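Local atomic coordinates of cyclopenase asqI (PDB entry 5YY3), a protein that converts 4'-methoxycyclopenine into 4'-methoxyviridicatin with release of methyl isocyanate, a zinc-dependent step in the biosynthesis of the fungal aspoquinolone alkaloids. Residues 69-74 against 279-284; 95-100 against 126-131; 420-425 against 485-490; 496-501 against 570-575. One frame throughout, in Å; residues are numbered along the deposited sequence.

Interaction 1: residues 69-74 against 279-284; sequences HKPYNG and PDTLNV
Asn73 and Leu282 carry this meeting of two irregular loops: Asn73 reaches the carbonyl of Leu282, and Leu282 packs against the backbone of Tyr72. The Asn73 side chain extends with CG anti to the backbone N (chi1 -177°), which places ND2 2.7 Å from Leu282 O in a hydrogen bond. The acceptor lies close to the amide plane of Asn73, yet the amide nitrogen approaches from above the carbonyl plane of Leu282, 38° out of it. In the reverse direction one branch of Leu282, CD2, comes to 3.5 Å from Tyr72 O and also packs against CB of Asn73. The same methyl lies 3.9 Å from Pro71 CB, so a single branch spans three consecutive residues. Farther out, Pro71 and Thr281 cross obliquely, with ring atom CG 3.7 Å from OG1. Tyr72 turns its ring from Leu282 toward helices 77-92 and 114-127, where its hydroxyl bonds to Asp119; its side chain is about 10 Å from that of the zinc ligand His190. A water accepts from Asn73 ND2 (2.8 Å) and donates to Asn283 OD1, while Asn73 OD1 is taken by the backbone N of Leu75. Both amide ends of Asn73 are therefore engaged: ND2 serves a carbonyl and a water, OD1 accepts within its own loop, so donor and acceptor are told apart and a flipped amide would lose these bonds.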
loop_
_atom_site.group_PDB
_atom_site.type_symbol
_atom_site.label_atom_id
_atom_site.label_comp_id
_atom_site.label_asym_id
_atom_site.label_seq_id
_atom_site.Cartn_x
_atom_site.Cartn_y
_atom_site.Cartn_z
ATOM N N HIS A 69 17.989 -44.944 3.857
ATOM C CA HIS A 69 16.938 -44.968 4.874
ATOM C C HIS A 69 15.574 -45.095 4.211
ATOM O O HIS A 69 15.271 -44.372 3.261
ATOM C CB HIS A 69 16.993 -43.711 5.746
ATOM C CG HIS A 69 18.059 -43.749 6.795
ATOM N ND1 HIS A 69 18.979 -42.735 6.958
ATOM C CD2 HIS A 69 18.342 -44.669 7.748
ATOM C CE1 HIS A 69 19.790 -43.034 7.959
ATOM N NE2 HIS A 69 19.424 -44.201 8.458
ATOM N N LYS A 70 14.779 -46.044 4.692
ATOM C CA LYS A 70 13.394 -46.180 4.275
ATOM C C LYS A 70 12.708 -44.839 4.492
ATOM O O LYS A 70 12.900 -44.211 5.531
ATOM C CB LYS A 70 12.713 -47.298 5.069
ATOM C CG LYS A 70 11.216 -47.406 4.883
ATOM C CD LYS A 70 10.652 -48.614 5.612
ATOM C CE LYS A 70 11.459 -49.871 5.320
ATOM N NZ LYS A 70 10.717 -51.129 5.674
ATOM N N PRO A 71 11.941 -44.367 3.503
ATOM C CA PRO A 71 11.369 -43.019 3.618
ATOM C C PRO A 71 10.299 -42.903 4.707
ATOM O O PRO A 71 9.559 -43.858 4.987
ATOM C CB PRO A 71 10.776 -42.772 2.229
ATOM C CG PRO A 71 10.484 -44.150 1.703
ATOM C CD PRO A 71 11.607 -45.005 2.221
ATOM N N TYR A 72 10.245 -41.724 5.323
ATOM C CA TYR A 72 9.352 -41.464 6.449
ATOM C C TYR A 72 8.519 -40.209 6.193
ATOM O O TYR A 72 9.025 -39.215 5.656
ATOM C CB TYR A 72 10.167 -41.325 7.750
ATOM C CG TYR A 72 9.365 -40.929 8.985
ATOM C CD1 TYR A 72 8.467 -41.808 9.568
ATOM C CD2 TYR A 72 9.533 -39.677 9.574
ATOM C CE1 TYR A 72 7.749 -41.453 10.696
ATOM C CE2 TYR A 72 8.825 -39.312 10.695
ATOM C CZ TYR A 72 7.937 -40.199 11.256
ATOM O OH TYR A 72 7.232 -39.826 12.371
ATOM N N ASN A 73 7.243 -40.262 6.572
ATOM C CA ASN A 73 6.358 -39.107 6.465
ATOM C C ASN A 73 5.759 -38.773 7.828
ATOM O O ASN A 73 4.723 -39.326 8.215
ATOM C CB ASN A 73 5.257 -39.374 5.435
ATOM C CG ASN A 73 4.326 -38.181 5.214
ATOM O OD1 ASN A 73 4.317 -37.211 5.976
ATOM N ND2 ASN A 73 3.506 -38.275 4.176
ATOM N N GLY A 74 6.397 -37.844 8.541
ATOM C CA GLY A 74 5.951 -37.450 9.870
ATOM C C GLY A 74 4.569 -36.813 9.935
ATOM O O GLY A 74 4.105 -36.464 11.017
ATOM N N PRO A 279 5.362 -40.837 -4.050
ATOM C CA PRO A 279 5.356 -42.296 -3.918
ATOM C C PRO A 279 4.359 -42.773 -2.872
ATOM O O PRO A 279 4.165 -42.129 -1.839
ATOM C CB PRO A 279 6.792 -42.628 -3.494
ATOM C CG PRO A 279 7.383 -41.343 -3.038
ATOM C CD PRO A 279 6.698 -40.267 -3.822
ATOM N N ASP A 280 3.735 -43.905 -3.162
ATOM C CA ASP A 280 2.761 -44.525 -2.283
ATOM C C ASP A 280 3.392 -44.917 -0.928
ATOM O O ASP A 280 2.693 -45.077 0.074
ATOM C CB ASP A 280 2.151 -45.744 -2.992
ATOM C CG ASP A 280 1.112 -46.431 -2.154
ATOM O OD1 ASP A 280 0.055 -45.804 -1.902
ATOM O OD2 ASP A 280 1.357 -47.583 -1.726
ATOM N N THR A 281 4.717 -45.039 -0.901
ATOM C CA THR A 281 5.441 -45.353 0.330
ATOM C C THR A 281 5.450 -44.200 1.344
ATOM O O THR A 281 5.774 -44.407 2.512
ATOM C CB THR A 281 6.908 -45.748 0.036
ATOM O OG1 THR A 281 7.604 -44.655 -0.580
ATOM C CG2 THR A 281 6.962 -46.970 -0.870
ATOM N N LEU A 282 5.106 -42.995 0.903
ATOM C CA LEU A 282 5.036 -41.854 1.809
ATOM C C LEU A 282 3.613 -41.495 2.196
ATOM O O LEU A 282 3.380 -40.849 3.217
ATOM C CB LEU A 282 5.689 -40.637 1.177
ATOM C CG LEU A 282 7.199 -40.504 1.247
ATOM C CD1 LEU A 282 7.588 -39.213 0.568
ATOM C CD2 LEU A 282 7.659 -40.521 2.688
ATOM N N ASN A 283 2.659 -41.932 1.391
ATOM C CA ASN A 283 1.372 -41.264 1.343
ATOM C C ASN A 283 0.257 -42.166 0.859
ATOM O O ASN A 283 0.215 -42.516 -0.321
ATOM C CB ASN A 283 1.484 -40.050 0.410
ATOM C CG ASN A 283 0.287 -39.136 0.483
ATOM O OD1 ASN A 283 -0.242 -38.869 1.563
ATOM N ND2 ASN A 283 -0.168 -38.666 -0.679
ATOM N N VAL A 284 -0.653 -42.538 1.749
ATOM C CA VAL A 284 -1.807 -43.340 1.339
ATOM C C VAL A 284 -2.774 -42.424 0.606
ATOM O O VAL A 284 -2.950 -41.277 0.994
ATOM C CB VAL A 284 -2.507 -44.027 2.549
ATOM C CG1 VAL A 284 -3.874 -44.600 2.143
ATOM C CG2 VAL A 284 -1.618 -45.116 3.119
HETATM O O HOH W 1 1.157 -37.044 3.151
#

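Interaction 2: residues 95-100 against 126-131; sequences PKLEDG and THSKDA
Asp130 and Leu97 meet where the start of helix 97-109 faces the short helix 129-133, a helix-to-helix junction in the mainly helical part of this tyrosinase-family protein. Asp130, which has the most surface buried here, holds CG anti to the backbone N (chi1 -163°), and the carboxylate reaches the first turn of the other helix. There OD2 accepts from the backbone N of Leu97 at 2.8 Å, a fairly straight bond (166°) that meets the oxygen on its anti side, somewhat out of the carboxylate plane. The partly positive helix N-terminus would probably favour the ionised form of this carboxylate, as would Arg134, which forms salt bridges with both Asp130 and Glu98. The Lys96 chain, bent at chi2, runs past OD2, and its NZ forms a salt bridge with Asp130 OD1 at 3.2 Å, the hydrogen bond in it being weak. Leu97 contributes the apolar part: CD1 and CD2 both touch CB of Ala131, CD2 at 3.5 Å. Ser128 N-caps helix 129-133, its OG accepting from Ala131 N at 2.8 Å, and Leu97 CD2 rests against that hydroxyl. Beside them a water donates to Pro95 O at 2.7 Å and accepts from Asp130 N at 3.2 Å.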
loop_
_atom_site.group_PDB
_atom_site.type_symbol
_atom_site.label_atom_id
_atom_site.label_comp_id
_atom_site.label_asym_id
_atom_site.label_seq_id
_atom_site.Cartn_x
_atom_site.Cartn_y
_atom_site.Cartn_z
ATOM N N PRO A 95 13.177 -50.073 32.357
ATOM C CA PRO A 95 12.729 -48.961 33.203
ATOM C C PRO A 95 13.652 -47.735 33.174
ATOM O O PRO A 95 13.224 -46.661 33.597
ATOM C CB PRO A 95 12.715 -49.591 34.599
ATOM C CG PRO A 95 13.843 -50.569 34.546
ATOM C CD PRO A 95 13.809 -51.143 33.157
ATOM N N LYS A 96 14.885 -47.885 32.699
ATOM C CA LYS A 96 15.840 -46.778 32.748
ATOM C C LYS A 96 16.191 -46.221 31.372
ATOM O O LYS A 96 16.061 -46.905 30.358
ATOM C CB LYS A 96 17.119 -47.209 33.474
ATOM C CG LYS A 96 16.976 -47.225 34.993
ATOM C CD LYS A 96 17.959 -46.252 35.632
ATOM C CE LYS A 96 17.542 -45.863 37.051
ATOM N NZ LYS A 96 18.099 -44.528 37.427
ATOM N N LEU A 97 16.640 -44.967 31.362
ATOM C CA LEU A 97 17.004 -44.260 30.138
ATOM C C LEU A 97 18.020 -44.988 29.286
ATOM O O LEU A 97 17.876 -45.042 28.070
ATOM C CB LEU A 97 17.561 -42.876 30.467
ATOM C CG LEU A 97 16.535 -41.793 30.772
ATOM C CD1 LEU A 97 17.134 -40.401 30.532
ATOM C CD2 LEU A 97 15.275 -42.013 29.942
ATOM N N GLU A 98 19.060 -45.522 29.914
ATOM C CA GLU A 98 20.110 -46.197 29.156
ATOM C C GLU A 98 19.551 -47.417 28.437
ATOM O O GLU A 98 20.107 -47.858 27.431
ATOM C CB GLU A 98 21.288 -46.598 30.056
ATOM C CG GLU A 98 21.017 -46.504 31.538
ATOM C CD GLU A 98 21.230 -45.108 32.066
ATOM O OE1 GLU A 98 22.356 -44.584 31.943
ATOM O OE2 GLU A 98 20.263 -44.524 32.591
ATOM N N ASP A 99 18.440 -47.950 28.944
ATOM C CA ASP A 99 17.745 -49.031 28.251
ATOM C C ASP A 99 17.162 -48.517 26.921
ATOM O O ASP A 99 17.443 -49.078 25.859
ATOM C CB ASP A 99 16.646 -49.639 29.135
ATOM C CG ASP A 99 17.208 -50.368 30.348
ATOM O OD1 ASP A 99 18.255 -51.030 30.191
ATOM O OD2 ASP A 99 16.604 -50.292 31.449
ATOM N N GLY A 100 16.371 -47.450 26.978
ATOM C CA GLY A 100 15.758 -46.897 25.782
ATOM C C GLY A 100 16.799 -46.486 24.759
ATOM O O GLY A 100 16.647 -46.715 23.560
ATOM N N THR A 126 10.039 -37.620 26.777
ATOM C CA THR A 126 9.022 -36.777 27.415
ATOM C C THR A 126 8.205 -37.525 28.469
ATOM O O THR A 126 7.833 -36.955 29.504
ATOM C CB THR A 126 8.054 -36.168 26.366
ATOM O OG1 THR A 126 8.781 -35.286 25.501
ATOM C CG2 THR A 126 6.918 -35.392 27.037
ATOM N N HIS A 127 7.947 -38.807 28.226
ATOM C CA HIS A 127 7.042 -39.564 29.086
ATOM C C HIS A 127 7.743 -40.615 29.946
ATOM O O HIS A 127 7.096 -41.329 30.703
ATOM C CB HIS A 127 5.955 -40.207 28.234
ATOM C CG HIS A 127 5.135 -39.214 27.471
ATOM N ND1 HIS A 127 4.012 -38.616 28.002
ATOM C CD2 HIS A 127 5.285 -38.703 26.227
ATOM C CE1 HIS A 127 3.502 -37.782 27.114
ATOM N NE2 HIS A 127 4.253 -37.815 26.028
ATOM N N SER A 128 9.067 -40.686 29.841
ATOM C CA SER A 128 9.866 -41.529 30.725
ATOM C C SER A 128 10.011 -40.942 32.123
ATOM O O SER A 128 10.551 -39.839 32.288
ATOM C CB SER A 128 11.256 -41.743 30.147
ATOM O OG SER A 128 12.155 -42.061 31.197
ATOM N N LYS A 129 9.550 -41.684 33.127
ATOM C CA LYS A 129 9.663 -41.238 34.510
ATOM C C LYS A 129 11.128 -41.112 34.896
ATOM O O LYS A 129 11.508 -40.210 35.648
ATOM C CB LYS A 129 8.946 -42.189 35.463
ATOM C CG LYS A 129 9.067 -41.758 36.929
ATOM C CD LYS A 129 7.868 -42.172 37.782
ATOM C CE LYS A 129 8.083 -41.761 39.230
ATOM N NZ LYS A 129 7.194 -42.489 40.184
ATOM N N ASP A 130 11.956 -42.006 34.364
ATOM C CA ASP A 130 13.395 -41.918 34.601
ATOM C C ASP A 130 13.941 -40.598 34.057
ATOM O O ASP A 130 14.672 -39.891 34.750
ATOM C CB ASP A 130 14.140 -43.095 33.964
ATOM C CG ASP A 130 15.543 -43.272 34.530
ATOM O OD1 ASP A 130 15.717 -43.106 35.760
ATOM O OD2 ASP A 130 16.477 -43.564 33.745
ATOM N N ALA A 131 13.576 -40.266 32.822
ATOM C CA ALA A 131 14.096 -39.054 32.195
ATOM C C ALA A 131 13.621 -37.809 32.936
ATOM O O ALA A 131 14.389 -36.873 33.136
ATOM C CB ALA A 131 13.691 -38.983 30.719
HETATM O O HOH W 2 11.072 -45.000 33.513
HETATM O O HOH W 3 13.081 -44.765 30.679
#

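Interaction 3: residues 420-425 against 485-490; sequences AEVVLS and NPQTLT
Ala420 sets its methyl against the start of the Leu489 side chain, CB to CB 3.7 Å, and its backbone bonds to Ala579 of strand 571-580. Next comes Glu421, the centre of an inverse gamma turn marked by a weak bond from Val422 N to Ala420 O. Its carbonyl oxygen receives NE2 of Gln487 at 2.8 Å. The donor comes in well above the carbonyl plane, 47° out of it, and the C=O...N angle is only 114°, so the amide approaches across the carbonyl rather than end-on. Gln487 is stretched out to get there, CG anti to the backbone N (chi1 -175°), and Ser475 holds its OE1. A water accepts from the same NE2 (2.8 Å) and from Glu421 N. Here, in the immunoglobulin-like region of the hemocyanin fold, strand 422-431 starts near strand 487-497 without pairing with it; no backbone hydrogen bond joins the two segments, which meet through side chains. Val422 follows, pointing toward segment 485-490, and its CG2 meets CD2 of Leu489 at 3.6 Å, the two side chains crossing at about a right angle. Both Val422 and Leu424 also pack on Val473 of strand 461-475.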
loop_
_atom_site.group_PDB
_atom_site.type_symbol
_atom_site.label_atom_id
_atom_site.label_comp_id
_atom_site.label_asym_id
_atom_site.label_seq_id
_atom_site.Cartn_x
_atom_site.Cartn_y
_atom_site.Cartn_z
ATOM N N ALA A 420 -17.794 -17.728 42.439
ATOM C CA ALA A 420 -17.279 -17.633 43.801
ATOM C C ALA A 420 -18.069 -16.572 44.561
ATOM O O ALA A 420 -18.495 -15.574 43.977
ATOM C CB ALA A 420 -15.800 -17.299 43.808
ATOM N N GLU A 421 -18.265 -16.789 45.861
ATOM C CA GLU A 421 -19.004 -15.844 46.686
ATOM C C GLU A 421 -18.087 -14.676 47.031
ATOM O O GLU A 421 -17.529 -14.567 48.135
ATOM C CB GLU A 421 -19.545 -16.522 47.942
ATOM C CG GLU A 421 -20.932 -17.159 47.778
ATOM C CD GLU A 421 -21.240 -18.151 48.890
ATOM O OE1 GLU A 421 -20.640 -19.246 48.877
ATOM O OE2 GLU A 421 -22.067 -17.839 49.781
ATOM N N VAL A 422 -17.961 -13.781 46.069
ATOM C CA VAL A 422 -16.962 -12.747 46.137
ATOM C C VAL A 422 -17.421 -11.579 45.273
ATOM O O VAL A 422 -18.212 -11.755 44.347
ATOM C CB VAL A 422 -15.593 -13.329 45.692
ATOM C CG1 VAL A 422 -14.975 -12.561 44.511
ATOM C CG2 VAL A 422 -14.666 -13.424 46.863
ATOM N N VAL A 423 -16.967 -10.378 45.598
ATOM C CA VAL A 423 -17.228 -9.238 44.733
ATOM C C VAL A 423 -15.916 -8.781 44.148
ATOM O O VAL A 423 -14.991 -8.457 44.903
ATOM C CB VAL A 423 -17.891 -8.070 45.489
ATOM C CG1 VAL A 423 -17.929 -6.819 44.613
ATOM C CG2 VAL A 423 -19.299 -8.457 45.944
ATOM N N LEU A 424 -15.826 -8.775 42.816
ATOM C CA LEU A 424 -14.644 -8.261 42.128
ATOM C C LEU A 424 -14.833 -6.812 41.718
ATOM O O LEU A 424 -15.931 -6.399 41.345
ATOM C CB LEU A 424 -14.315 -9.089 40.870
ATOM C CG LEU A 424 -13.830 -10.532 41.032
ATOM C CD1 LEU A 424 -13.279 -11.104 39.711
ATOM C CD2 LEU A 424 -12.797 -10.631 42.145
ATOM N N SER A 425 -13.750 -6.048 41.750
ATOM C CA SER A 425 -13.787 -4.665 41.276
ATOM C C SER A 425 -12.384 -4.210 40.927
ATOM O O SER A 425 -11.406 -4.869 41.277
ATOM C CB SER A 425 -14.396 -3.730 42.329
ATOM O OG SER A 425 -13.481 -3.523 43.389
ATOM N N ASN A 485 -11.150 -20.976 58.753
ATOM C CA ASN A 485 -11.927 -21.413 57.586
ATOM C C ASN A 485 -11.765 -20.426 56.423
ATOM O O ASN A 485 -12.619 -19.553 56.224
ATOM C CB ASN A 485 -13.402 -21.565 57.964
ATOM C CG ASN A 485 -14.239 -22.237 56.875
ATOM O OD1 ASN A 485 -13.749 -22.581 55.792
ATOM N ND2 ASN A 485 -15.518 -22.448 57.178
ATOM N N PRO A 486 -10.667 -20.559 55.660
ATOM C CA PRO A 486 -10.368 -19.670 54.528
ATOM C C PRO A 486 -11.360 -19.837 53.376
ATOM O O PRO A 486 -11.926 -20.921 53.215
ATOM C CB PRO A 486 -8.961 -20.111 54.083
ATOM C CG PRO A 486 -8.440 -20.984 55.168
ATOM C CD PRO A 486 -9.642 -21.605 55.810
ATOM N N GLN A 487 -11.574 -18.775 52.601
ATOM C CA GLN A 487 -12.289 -18.883 51.327
ATOM C C GLN A 487 -11.284 -19.006 50.194
ATOM O O GLN A 487 -10.432 -18.132 50.016
ATOM C CB GLN A 487 -13.185 -17.675 51.083
ATOM C CG GLN A 487 -14.033 -17.798 49.834
ATOM C CD GLN A 487 -15.057 -16.683 49.734
ATOM O OE1 GLN A 487 -14.957 -15.684 50.434
ATOM N NE2 GLN A 487 -16.055 -16.860 48.885
ATOM N N THR A 488 -11.372 -20.091 49.436
ATOM C CA THR A 488 -10.483 -20.277 48.307
ATOM C C THR A 488 -11.232 -20.170 46.991
ATOM O O THR A 488 -12.208 -20.857 46.779
ATOM C CB THR A 488 -9.779 -21.618 48.383
ATOM O OG1 THR A 488 -8.819 -21.564 49.444
ATOM C CG2 THR A 488 -9.059 -21.926 47.061
ATOM N N LEU A 489 -10.772 -19.291 46.113
ATOM C CA LEU A 489 -11.411 -19.095 44.813
ATOM C C LEU A 489 -10.348 -18.985 43.728
ATOM O O LEU A 489 -9.164 -18.887 44.017
ATOM C CB LEU A 489 -12.305 -17.855 44.846
ATOM C CG LEU A 489 -11.499 -16.624 45.238
ATOM C CD1 LEU A 489 -11.251 -15.701 44.051
ATOM C CD2 LEU A 489 -12.137 -15.893 46.414
ATOM N N THR A 490 -10.780 -19.033 42.482
ATOM C CA THR A 490 -9.859 -18.946 41.359
ATOM C C THR A 490 -10.226 -17.750 40.483
ATOM O O THR A 490 -11.395 -17.562 40.125
ATOM C CB THR A 490 -9.862 -20.241 40.515
ATOM O OG1 THR A 490 -9.393 -21.333 41.311
ATOM C CG2 THR A 490 -8.956 -20.101 39.273
HETATM O O HOH W 4 -16.571 -19.130 47.386
#

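Interaction 4: residues 496-501 against 570-575; sequences AAEDLM and GMPFVA
An antiparallel pairing in the immunoglobulin-like region joins the end of strand 487-497 to the start of strand 571-580. Ala496 and Val574 form a hydrogen-bonded pair with two reciprocal bonds: Val574 N to Ala496 O at 2.9 Å, nearly along the C=O axis, and Ala496 N to Val574 O at 3.1 Å, in the carbonyl plane but more bent at the hydrogen (142°). Ala497 and Phe573 are the following non-hydrogen-bonded pair, with CA atoms 4.5 Å apart. A third bond, Glu498 N to Pro572 O at 3.2 Å, continues the pairing as the first strand turns away. The Phe573 ring lies against the partner strand, with Ala497 CA over one face, offset toward the rim, in a CH-pi contact 4.0 Å from the ring centroid and 25° off its normal; Met571 O lies at the ring edge, in plane. Met571, fully extended, brings CE to 3.9 Å from Ala497 CB. The Glu498 chain crosses Pro572 at about a right angle, placing OE1 beside the proline CB. On the face carrying Ala496 and Val574, Met501 bends at chi3, and its sulfur SD rests 3.8 Å from Val574 CG2; Trp507 packs on both of those strand residues. Strand 636-644 hydrogen-bonds to 571-580 through Met571, Phe573 and Ala575, whereas helix 210-231 packs on Leu500, Met571 and Phe573, and Phe246 of the second subunit also touches Leu500.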
loop_
_atom_site.group_PDB
_atom_site.type_symbol
_atom_site.label_atom_id
_atom_site.label_comp_id
_atom_site.label_asym_id
_atom_site.label_seq_id
_atom_site.Cartn_x
_atom_site.Cartn_y
_atom_site.Cartn_z
ATOM N N ALA A 496 -9.372 -9.406 25.071
ATOM C CA ALA A 496 -9.918 -9.472 23.733
ATOM C C ALA A 496 -9.760 -8.109 23.079
ATOM O O ALA A 496 -9.951 -7.082 23.730
ATOM C CB ALA A 496 -11.367 -9.888 23.763
ATOM N N ALA A 497 -9.352 -8.104 21.812
ATOM C CA ALA A 497 -9.415 -6.896 20.998
ATOM C C ALA A 497 -10.836 -6.353 21.089
ATOM O O ALA A 497 -11.798 -7.113 20.946
ATOM C CB ALA A 497 -9.026 -7.197 19.527
ATOM N N GLU A 498 -10.975 -5.055 21.339
ATOM C CA GLU A 498 -12.302 -4.473 21.548
ATOM C C GLU A 498 -13.311 -4.808 20.430
ATOM O O GLU A 498 -14.496 -4.978 20.699
ATOM C CB GLU A 498 -12.191 -2.958 21.709
ATOM C CG GLU A 498 -13.481 -2.305 22.238
ATOM C CD GLU A 498 -13.312 -0.823 22.601
ATOM O OE1 GLU A 498 -12.339 -0.486 23.310
ATOM O OE2 GLU A 498 -14.153 0.004 22.184
ATOM N N ASP A 499 -12.851 -4.900 19.184
ATOM C CA ASP A 499 -13.748 -5.209 18.064
ATOM C C ASP A 499 -14.270 -6.642 18.107
ATOM O O ASP A 499 -15.398 -6.913 17.683
ATOM C CB ASP A 499 -13.046 -4.973 16.717
ATOM C CG ASP A 499 -12.798 -3.504 16.442
ATOM O OD1 ASP A 499 -13.649 -2.684 16.848
ATOM O OD2 ASP A 499 -11.755 -3.167 15.826
ATOM N N LEU A 500 -13.447 -7.561 18.608
ATOM C CA LEU A 500 -13.818 -8.979 18.619
ATOM C C LEU A 500 -14.510 -9.408 19.911
ATOM O O LEU A 500 -14.901 -10.557 20.061
ATOM C CB LEU A 500 -12.579 -9.851 18.407
ATOM C CG LEU A 500 -11.675 -9.543 17.220
ATOM C CD1 LEU A 500 -10.495 -10.498 17.186
ATOM C CD2 LEU A 500 -12.473 -9.626 15.939
ATOM N N MET A 501 -14.655 -8.467 20.838
ATOM C CA MET A 501 -15.082 -8.743 22.211
ATOM C C MET A 501 -16.368 -9.566 22.380
ATOM O O MET A 501 -16.495 -10.299 23.360
ATOM C CB MET A 501 -15.198 -7.390 22.930
ATOM C CG MET A 501 -16.006 -7.338 24.176
ATOM S SD MET A 501 -16.203 -5.622 24.691
ATOM C CE MET A 501 -16.426 -4.869 23.112
ATOM N N GLY A 570 -1.779 3.013 20.200
ATOM C CA GLY A 570 -2.364 2.359 21.365
ATOM C C GLY A 570 -3.696 1.702 21.047
ATOM O O GLY A 570 -4.717 2.378 20.916
ATOM N N MET A 571 -3.693 0.378 20.928
ATOM C CA MET A 571 -4.878 -0.346 20.483
ATOM C C MET A 571 -5.753 -0.736 21.664
ATOM O O MET A 571 -5.258 -1.236 22.673
ATOM C CB MET A 571 -4.468 -1.577 19.684
ATOM C CG MET A 571 -5.617 -2.424 19.175
ATOM S SD MET A 571 -4.968 -3.786 18.195
ATOM C CE MET A 571 -6.442 -4.779 17.890
ATOM N N PRO A 572 -7.064 -0.497 21.550
ATOM C CA PRO A 572 -7.940 -0.791 22.694
ATOM C C PRO A 572 -8.261 -2.278 22.851
ATOM O O PRO A 572 -8.657 -2.950 21.902
ATOM C CB PRO A 572 -9.207 0.035 22.393
ATOM C CG PRO A 572 -9.175 0.286 20.936
ATOM C CD PRO A 572 -7.729 0.320 20.519
ATOM N N PHE A 573 -8.065 -2.781 24.068
ATOM C CA PHE A 573 -8.441 -4.147 24.421
ATOM C C PHE A 573 -9.348 -4.126 25.640
ATOM O O PHE A 573 -9.439 -3.122 26.334
ATOM C CB PHE A 573 -7.205 -5.001 24.704
ATOM C CG PHE A 573 -6.481 -5.456 23.470
ATOM C CD1 PHE A 573 -5.808 -4.543 22.666
ATOM C CD2 PHE A 573 -6.445 -6.802 23.127
ATOM C CE1 PHE A 573 -5.123 -4.955 21.524
ATOM C CE2 PHE A 573 -5.766 -7.220 21.989
ATOM C CZ PHE A 573 -5.100 -6.281 21.177
ATOM N N VAL A 574 -10.022 -5.232 25.907
ATOM C CA VAL A 574 -10.806 -5.339 27.128
ATOM C C VAL A 574 -10.254 -6.471 27.985
ATOM O O VAL A 574 -9.932 -7.547 27.468
ATOM C CB VAL A 574 -12.297 -5.588 26.825
ATOM C CG1 VAL A 574 -13.079 -5.831 28.117
ATOM C CG2 VAL A 574 -12.879 -4.412 26.047
ATOM N N ALA A 575 -10.107 -6.218 29.280
ATOM C CA ALA A 575 -9.718 -7.257 30.222
ATOM C C ALA A 575 -10.949 -7.752 30.951
ATOM O O ALA A 575 -11.828 -6.974 31.289
ATOM C CB ALA A 575 -8.693 -6.752 31.204
#

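How the interactions relate
Interactions 1 and 2 belong to the helical part of the chain, interactions 3 and 4 to the strand-rich part. Interaction 2 falls within the stretch of sequence spanned by interaction 1, yet their centres are 29 Å apart and their nearest atoms about 14 Å. Interactions 3 and 4 share strand 487-497, one near its beginning and the other at its end, and their centres lie 27 Å apart; strand 571-580 is its neighbour in the sheet. Interactions 1 and 4, 46 Å between centres, lie on opposite sides of the chain's centre. Interaction 1 comes nearest the zinc site, with Tyr72 about 10 Å from His190 between side chains; the other three lie away from it.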